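Local structure of ficolin-3 (Homo sapiens, 2J5Z) at residues W28-L39 with F83-L93. The protein binds sugars such as galactose through its fibrinogen-like recognition domain and probably serves innate immunity as a lectin that recognises microbial surfaces. Sequence-based numbering, arbitrary orientation.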
ATOM      1  N   TRP A  28      -4.737   2.641  -6.137  1.00 12.99           N
ATOM      2  CA  TRP A  28      -4.474   1.920  -7.398  1.00 13.94           C
ATOM      3  C   TRP A  28      -5.765   1.383  -8.026  1.00 14.21           C
ATOM      4  O   TRP A  28      -6.571   0.705  -7.370  1.00 14.14           O
ATOM      5  CB  TRP A  28      -3.432   0.816  -7.172  1.00 14.80           C
ATOM      6  CG  TRP A  28      -2.092   1.421  -6.887  1.00 14.82           C
ATOM      7  CD1 TRP A  28      -1.588   1.773  -5.665  1.00 15.46           C
ATOM      8  CD2 TRP A  28      -1.114   1.817  -7.856  1.00 15.45           C
ATOM      9  NE1 TRP A  28      -0.348   2.350  -5.814  1.00 16.08           N
ATOM     10  CE2 TRP A  28      -0.029   2.384  -7.146  1.00 15.91           C
ATOM     11  CE3 TRP A  28      -1.032   1.711  -9.250  1.00 13.91           C
ATOM     12  CZ2 TRP A  28       1.108   2.877  -7.789  1.00 14.74           C
ATOM     13  CZ3 TRP A  28       0.103   2.193  -9.889  1.00 14.23           C
ATOM     14  CH2 TRP A  28       1.162   2.763  -9.157  1.00 14.78           C
ATOM     15  N   TYR A  29      -5.960   1.709  -9.299  1.00 15.16           N
ATOM     16  CA  TYR A  29      -7.146   1.313 -10.043  1.00 16.49           C
ATOM     17  C   TYR A  29      -6.708   0.804 -11.405  1.00 18.53           C
ATOM     18  O   TYR A  29      -5.662   1.182 -11.887  1.00 19.15           O
ATOM     19  CB  TYR A  29      -8.053   2.507 -10.283  1.00 15.77           C
ATOM     20  CG  TYR A  29      -8.734   3.031  -9.039  1.00 15.71           C
ATOM     21  CD1 TYR A  29      -9.997   2.592  -8.687  1.00 15.52           C
ATOM     22  CD2 TYR A  29      -8.101   3.959  -8.222  1.00 15.47           C
ATOM     23  CE1 TYR A  29     -10.633   3.072  -7.545  1.00 15.96           C
ATOM     24  CE2 TYR A  29      -8.719   4.443  -7.084  1.00 14.98           C
ATOM     25  CZ  TYR A  29      -9.985   3.990  -6.756  1.00 16.25           C
ATOM     26  OH  TYR A  29     -10.604   4.456  -5.622  1.00 17.01           O
ATOM     27  N   HIS A  30      -7.533  -0.009 -12.043  1.00 21.28           N
ATOM     28  CA  HIS A  30      -7.236  -0.409 -13.423  1.00 23.46           C
ATOM     29  C   HIS A  30      -7.954   0.467 -14.443  1.00 23.72           C
ATOM     30  O   HIS A  30      -9.152   0.748 -14.301  1.00 24.63           O
ATOM     31  CB  HIS A  30      -7.571  -1.878 -13.619  1.00 25.74           C
ATOM     32  CG  HIS A  30      -6.589  -2.796 -12.967  1.00 28.46           C
ATOM     33  ND1 HIS A  30      -5.669  -3.528 -13.683  1.00 31.04           N
ATOM     34  CD2 HIS A  30      -6.357  -3.069 -11.662  1.00 29.54           C
ATOM     35  CE1 HIS A  30      -4.927  -4.233 -12.848  1.00 30.88           C
ATOM     36  NE2 HIS A  30      -5.323  -3.970 -11.615  1.00 30.69           N
ATOM     37  N   LEU A  31      -7.215   0.935 -15.444  1.00 23.11           N
ATOM     38  CA  LEU A  31      -7.815   1.629 -16.575  1.00 24.10           C
ATOM     39  C   LEU A  31      -7.816   0.648 -17.734  1.00 24.80           C
ATOM     40  O   LEU A  31      -6.988  -0.252 -17.779  1.00 23.61           O
ATOM     41  CB  LEU A  31      -6.995   2.848 -16.998  1.00 24.75           C
ATOM     42  CG  LEU A  31      -6.657   3.960 -16.012  1.00 25.71           C
ATOM     43  CD1 LEU A  31      -6.048   5.147 -16.747  1.00 25.09           C
ATOM     44  CD2 LEU A  31      -7.901   4.381 -15.243  1.00 25.08           C
ATOM     45  N   CYS A  32      -8.755   0.814 -18.653  1.00 25.57           N
ATOM     46  CA  CYS A  32      -8.744   0.029 -19.882  1.00 26.83           C
ATOM     47  C   CYS A  32      -8.216   0.950 -20.971  1.00 25.36           C
ATOM     48  O   CYS A  32      -8.865   1.928 -21.341  1.00 24.61           O
ATOM     49  CB  CYS A  32     -10.141  -0.503 -20.224  1.00 29.14           C
ATOM     50  SG  CYS A  32     -10.148  -1.856 -21.471  1.00 33.98           S
ATOM     51  N   LEU A  33      -7.008   0.656 -21.442  1.00 24.37           N
ATOM     52  CA  LEU A  33      -6.367   1.443 -22.487  1.00 23.29           C
ATOM     53  C   LEU A  33      -7.075   1.289 -23.829  1.00 22.90           C
ATOM     54  O   LEU A  33      -7.742   0.282 -24.073  1.00 22.41           O
ATOM     55  CB  LEU A  33      -4.906   1.022 -22.638  1.00 23.25           C
ATOM     56  CG  LEU A  33      -4.007   1.242 -21.417  1.00 23.61           C
ATOM     57  CD1 LEU A  33      -2.656   0.629 -21.668  1.00 23.30           C
ATOM     58  CD2 LEU A  33      -3.873   2.724 -21.148  1.00 24.00           C
ATOM     59  N   PRO A  34      -6.932   2.291 -24.702  1.00 22.18           N
ATOM     60  CA  PRO A  34      -7.588   2.271 -26.012  1.00 22.66           C
ATOM     61  C   PRO A  34      -7.358   0.957 -26.764  1.00 22.36           C
ATOM     62  O   PRO A  34      -8.258   0.484 -27.464  1.00 22.96           O
ATOM     63  CB  PRO A  34      -6.922   3.434 -26.747  1.00 22.04           C
ATOM     64  CG  PRO A  34      -6.548   4.389 -25.654  1.00 22.95           C
ATOM     65  CD  PRO A  34      -6.159   3.529 -24.486  1.00 23.05           C
ATOM     66  N   GLU A  35      -6.181   0.357 -26.606  1.00 21.87           N
ATOM     67  CA  GLU A  35      -5.875  -0.899 -27.315  1.00 20.98           C
ATOM     68  C   GLU A  35      -6.490  -2.135 -26.649  1.00 20.99           C
ATOM     69  O   GLU A  35      -6.314  -3.255 -27.128  1.00 20.28           O
ATOM     70  CB  GLU A  35      -4.358  -1.089 -27.508  1.00 20.44           C
ATOM     71  CG  GLU A  35      -3.618  -1.635 -26.284  1.00 19.80           C
ATOM     72  CD  GLU A  35      -2.133  -1.827 -26.531  1.00 19.97           C
ATOM     73  OE1 GLU A  35      -1.630  -1.385 -27.596  1.00 17.11           O
ATOM     74  OE2 GLU A  35      -1.460  -2.416 -25.652  1.00 19.66           O
ATOM     75  N   GLY A  36      -7.194  -1.935 -25.540  1.00 20.66           N
ATOM     76  CA  GLY A  36      -7.875  -3.037 -24.862  1.00 21.22           C
ATOM     77  C   GLY A  36      -7.007  -3.793 -23.877  1.00 21.45           C
ATOM     78  O   GLY A  36      -7.201  -4.989 -23.653  1.00 22.74           O
ATOM     79  N   ARG A  37      -6.046  -3.094 -23.281  1.00 20.58           N
ATOM     80  CA  ARG A  37      -5.152  -3.679 -22.293  1.00 19.46           C
ATOM     81  C   ARG A  37      -5.391  -2.988 -20.951  1.00 19.83           C
ATOM     82  O   ARG A  37      -5.525  -1.769 -20.896  1.00 19.89           O
ATOM     83  CB  ARG A  37      -3.702  -3.496 -22.742  1.00 18.76           C
ATOM     84  CG  ARG A  37      -2.648  -3.802 -21.691  1.00 17.08           C
ATOM     85  CD  ARG A  37      -1.235  -3.731 -22.286  1.00 17.07           C
ATOM     86  NE  ARG A  37      -0.871  -2.431 -22.874  1.00 17.68           N
ATOM     87  CZ  ARG A  37      -0.176  -1.487 -22.237  1.00 18.65           C
ATOM     88  NH1 ARG A  37       0.208  -1.683 -20.979  1.00 19.36           N
ATOM     89  NH2 ARG A  37       0.121  -0.331 -22.845  1.00 16.93           N
ATOM     90  N   ALA A  38      -5.471  -3.768 -19.882  1.00 20.95           N
ATOM     91  CA  ALA A  38      -5.698  -3.196 -18.552  1.00 20.75           C
ATOM     92  C   ALA A  38      -4.386  -2.711 -17.975  1.00 20.32           C
ATOM     93  O   ALA A  38      -3.361  -3.380 -18.086  1.00 19.82           O
ATOM     94  CB  ALA A  38      -6.336  -4.214 -17.621  1.00 22.56           C
ATOM     95  N   LEU A  39      -4.422  -1.549 -17.333  1.00 19.12           N
ATOM     96  CA  LEU A  39      -3.210  -0.967 -16.776  1.00 18.56           C
ATOM     97  C   LEU A  39      -3.503  -0.488 -15.361  1.00 17.45           C
ATOM     98  O   LEU A  39      -4.416   0.299 -15.186  1.00 17.73           O
ATOM     99  CB  LEU A  39      -2.802   0.239 -17.626  1.00 18.24           C
ATOM    100  CG  LEU A  39      -1.600   1.071 -17.160  1.00 19.49           C
ATOM    101  CD1 LEU A  39      -0.333   0.266 -17.208  1.00 19.85           C
ATOM    102  CD2 LEU A  39      -1.460   2.364 -17.963  1.00 20.64           C
ATOM    103  N   PHE A  83       7.782   5.216  -8.465  1.00 13.72           N
ATOM    104  CA  PHE A  83       7.633   4.559  -9.763  1.00 12.42           C
ATOM    105  C   PHE A  83       7.658   5.523 -10.942  1.00 12.54           C
ATOM    106  O   PHE A  83       7.530   6.741 -10.777  1.00 11.66           O
ATOM    107  CB  PHE A  83       6.319   3.767  -9.820  1.00 13.70           C
ATOM    108  CG  PHE A  83       5.102   4.614  -9.615  1.00 13.39           C
ATOM    109  CD1 PHE A  83       4.509   5.272 -10.686  1.00 14.90           C
ATOM    110  CD2 PHE A  83       4.545   4.753  -8.345  1.00 12.71           C
ATOM    111  CE1 PHE A  83       3.391   6.055 -10.489  1.00 14.57           C
ATOM    112  CE2 PHE A  83       3.427   5.520  -8.146  1.00 14.93           C
ATOM    113  CZ  PHE A  83       2.849   6.185  -9.204  1.00 13.22           C
ATOM    114  N   TRP A  84       7.850   4.942 -12.126  1.00 11.19           N
ATOM    115  CA  TRP A  84       7.629   5.616 -13.410  1.00 10.94           C
ATOM    116  C   TRP A  84       6.658   4.720 -14.182  1.00 10.54           C
ATOM    117  O   TRP A  84       6.944   3.543 -14.406  1.00 11.23           O
ATOM    118  CB  TRP A  84       8.959   5.751 -14.168  1.00 10.97           C
ATOM    119  CG  TRP A  84       8.806   6.339 -15.540  1.00 12.67           C
ATOM    120  CD1 TRP A  84       8.753   5.663 -16.731  1.00 12.05           C
ATOM    121  CD2 TRP A  84       8.672   7.730 -15.855  1.00 11.68           C
ATOM    122  NE1 TRP A  84       8.604   6.562 -17.773  1.00 12.69           N
ATOM    123  CE2 TRP A  84       8.562   7.834 -17.259  1.00 12.03           C
ATOM    124  CE3 TRP A  84       8.660   8.899 -15.084  1.00 12.14           C
ATOM    125  CZ2 TRP A  84       8.420   9.068 -17.912  1.00 10.57           C
ATOM    126  CZ3 TRP A  84       8.525  10.128 -15.735  1.00 13.37           C
ATOM    127  CH2 TRP A  84       8.407  10.200 -17.127  1.00 12.30           C
ATOM    128  N   LEU A  85       5.512   5.254 -14.606  1.00 10.44           N
ATOM    129  CA  LEU A  85       4.454   4.415 -15.173  1.00 10.40           C
ATOM    130  C   LEU A  85       4.882   3.732 -16.476  1.00 11.11           C
ATOM    131  O   LEU A  85       4.434   2.619 -16.777  1.00 11.30           O
ATOM    132  CB  LEU A  85       3.198   5.256 -15.443  1.00 11.19           C
ATOM    133  CG  LEU A  85       1.962   4.493 -15.913  1.00 12.31           C
ATOM    134  CD1 LEU A  85       1.459   3.517 -14.855  1.00 13.44           C
ATOM    135  CD2 LEU A  85       0.860   5.513 -16.270  1.00 13.25           C
ATOM    136  N   GLY A  86       5.740   4.411 -17.238  1.00 11.82           N
ATOM    137  CA  GLY A  86       6.249   3.890 -18.508  1.00 12.06           C
ATOM    138  C   GLY A  86       5.895   4.749 -19.708  1.00 13.26           C
ATOM    139  O   GLY A  86       4.759   5.170 -19.870  1.00 12.51           O
ATOM    140  N   ASN A  87       6.877   4.994 -20.563  1.00 14.25           N
ATOM    141  CA  ASN A  87       6.672   5.874 -21.707  1.00 14.01           C
ATOM    142  C   ASN A  87       5.655   5.345 -22.702  1.00 13.58           C
ATOM    143  O   ASN A  87       4.858   6.112 -23.251  1.00 12.48           O
ATOM    144  CB  ASN A  87       8.003   6.138 -22.409  1.00 14.61           C
ATOM    145  CG  ASN A  87       8.951   6.963 -21.567  1.00 15.40           C
ATOM    146  OD1 ASN A  87       8.541   7.621 -20.614  1.00 16.92           O
ATOM    147  ND2 ASN A  87      10.227   6.929 -21.917  1.00 15.88           N
ATOM    148  N   GLU A  88       5.666   4.030 -22.943  1.00 13.67           N
ATOM    149  CA  GLU A  88       4.684   3.471 -23.865  1.00 13.45           C
ATOM    150  C   GLU A  88       3.245   3.625 -23.346  1.00 13.10           C
ATOM    151  O   GLU A  88       2.343   3.983 -24.106  1.00 13.69           O
ATOM    152  CB  GLU A  88       5.022   2.019 -24.230  1.00 14.78           C
ATOM    153  CG  GLU A  88       4.068   1.399 -25.227  1.00 14.08           C
ATOM    154  CD  GLU A  88       4.104   2.056 -26.622  1.00 15.51           C
ATOM    155  OE1 GLU A  88       5.115   2.723 -26.968  1.00 14.89           O
ATOM    156  OE2 GLU A  88       3.120   1.861 -27.382  1.00 14.59           O
ATOM    157  N   ASN A  89       3.045   3.400 -22.050  1.00 12.79           N
ATOM    158  CA  ASN A  89       1.756   3.655 -21.396  1.00 12.92           C
ATOM    159  C   ASN A  89       1.344   5.123 -21.561  1.00 12.45           C
ATOM    160  O   ASN A  89       0.204   5.437 -21.953  1.00 12.37           O
ATOM    161  CB  ASN A  89       1.846   3.270 -19.909  1.00 13.25           C
ATOM    162  CG  ASN A  89       1.868   1.772 -19.705  1.00 13.79           C
ATOM    163  OD1 ASN A  89       1.214   1.035 -20.445  1.00 14.14           O
ATOM    164  ND2 ASN A  89       2.610   1.309 -18.695  1.00 14.48           N
ATOM    165  N   LEU A  90       2.284   6.024 -21.298  1.00 12.81           N
ATOM    166  CA  LEU A  90       2.018   7.463 -21.416  1.00 11.87           C
ATOM    167  C   LEU A  90       1.689   7.867 -22.851  1.00 11.86           C
ATOM    168  O   LEU A  90       0.755   8.641 -23.097  1.00 11.04           O
ATOM    169  CB  LEU A  90       3.201   8.284 -20.885  1.00 12.75           C
ATOM    170  CG  LEU A  90       3.342   8.283 -19.353  1.00 13.28           C
ATOM    171  CD1 LEU A  90       4.697   8.808 -18.884  1.00 13.35           C
ATOM    172  CD2 LEU A  90       2.210   9.085 -18.681  1.00 14.07           C
ATOM    173  N   HIS A  91       2.439   7.331 -23.816  1.00 11.88           N
ATOM    174  CA  HIS A  91       2.065   7.580 -25.204  1.00 12.24           C
ATOM    175  C   HIS A  91       0.648   7.089 -25.524  1.00 12.45           C
ATOM    176  O   HIS A  91      -0.144   7.797 -26.167  1.00 12.42           O
ATOM    177  CB  HIS A  91       3.056   6.900 -26.161  1.00 13.18           C
ATOM    178  CG  HIS A  91       2.640   7.004 -27.593  1.00 15.07           C
ATOM    179  ND1 HIS A  91       2.184   5.926 -28.327  1.00 18.18           N
ATOM    180  CD2 HIS A  91       2.561   8.079 -28.411  1.00 15.22           C
ATOM    181  CE1 HIS A  91       1.865   6.332 -29.545  1.00 16.55           C
ATOM    182  NE2 HIS A  91       2.084   7.633 -29.623  1.00 19.99           N
ATOM    183  N   GLN A  92       0.323   5.867 -25.108  1.00 12.99           N
ATOM    184  CA  GLN A  92      -1.008   5.313 -25.389  1.00 13.86           C
ATOM    185  C   GLN A  92      -2.130   6.104 -24.714  1.00 14.92           C
ATOM    186  O   GLN A  92      -3.168   6.379 -25.334  1.00 16.19           O
ATOM    187  CB  GLN A  92      -1.064   3.820 -25.021  1.00 13.15           C
ATOM    188  CG  GLN A  92      -0.270   2.973 -26.034  1.00 15.49           C
ATOM    189  CD  GLN A  92      -0.239   1.507 -25.690  1.00 16.08           C
ATOM    190  OE1 GLN A  92      -1.117   1.003 -24.990  1.00 14.93           O
ATOM    191  NE2 GLN A  92       0.756   0.800 -26.216  1.00 15.99           N
ATOM    192  N   LEU A  93      -1.897   6.510 -23.470  1.00 15.19           N
ATOM    193  CA  LEU A  93      -2.899   7.280 -22.732  1.00 16.44           C
ATOM    194  C   LEU A  93      -3.130   8.644 -23.367  1.00 16.82           C
ATOM    195  O   LEU A  93      -4.269   9.104 -23.463  1.00 17.40           O
ATOM    196  CB  LEU A  93      -2.471   7.486 -21.280  1.00 17.29           C
ATOM    197  CG  LEU A  93      -2.608   6.318 -20.311  1.00 17.83           C
ATOM    198  CD1 LEU A  93      -1.705   6.564 -19.123  1.00 18.72           C
ATOM    199  CD2 LEU A  93      -4.067   6.105 -19.881  1.00 18.49           C
TER
HETATM  200  O   HOH W   1       1.283  -2.193 -25.819  1.00 17.97           O
HETATM  201  O   HOH W   2      -3.700   1.782 -25.745  1.00 18.22           O
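In the fibrinogen-like domain, the antiparallel beta hairpin built from strands 28-32 and 38-44 packs against helix 87-94, with Arg37 reaching from the hairpin to Asn89 and Gln92 on the helix. Leu31 and Leu39 exchange two backbone bonds, Leu33 N bonds to Arg37 O, and a type I turn from Leu33 to Gly36 closes the end. Arg37 sends its chain out with CG anti to the backbone N (chi1 168°) and bends at chi3, which brings the guanidinium end-on to the amide of Asn89. Arg37 NH1 and NH2 both donate to Asn89 OD1, at 2.9 Å and 3.0 Å, and the two flat groups lie only 25° from coplanar. Asn89 is itself oriented by the bond from its ND2 to Leu85 O, a bond back to the loop that leads into the helix. Gln92 is met differently: Arg37 NH2 approaches its OE1 at 2.8 Å from above the carbonyl plane, with amide and guanidinium almost perpendicular. At the NE edge, Arg37 NE forms a salt bridge with Glu35 OE2 (2.8 Å), so three residues fix the guanidinium's rotation while Leu33 CD1 lies over one face, offset toward the edge of the group. Two waters stitch Glu35 to Gln92, and Gln92 NE2 also donates to Glu88 OE2. Next to this polar network, leucines pack between hairpin and helix: Leu33 CD2 meets Leu93 CD2 at 3.6 Å and Leu31 CD1 touches the same methyl, while Leu39 CD1 and CD2 lie against the side-chain amide of Asn89. Leu25 of a neighbouring subunit packs on both Trp28 and Phe83, placing the far end of the contact at a subunit interface. There the indole edge of Trp28 points at the face of Phe83 in a T-shaped pair, planes 63° apart, with Trp28 CZ2 3.5 Å from Phe83 CE2.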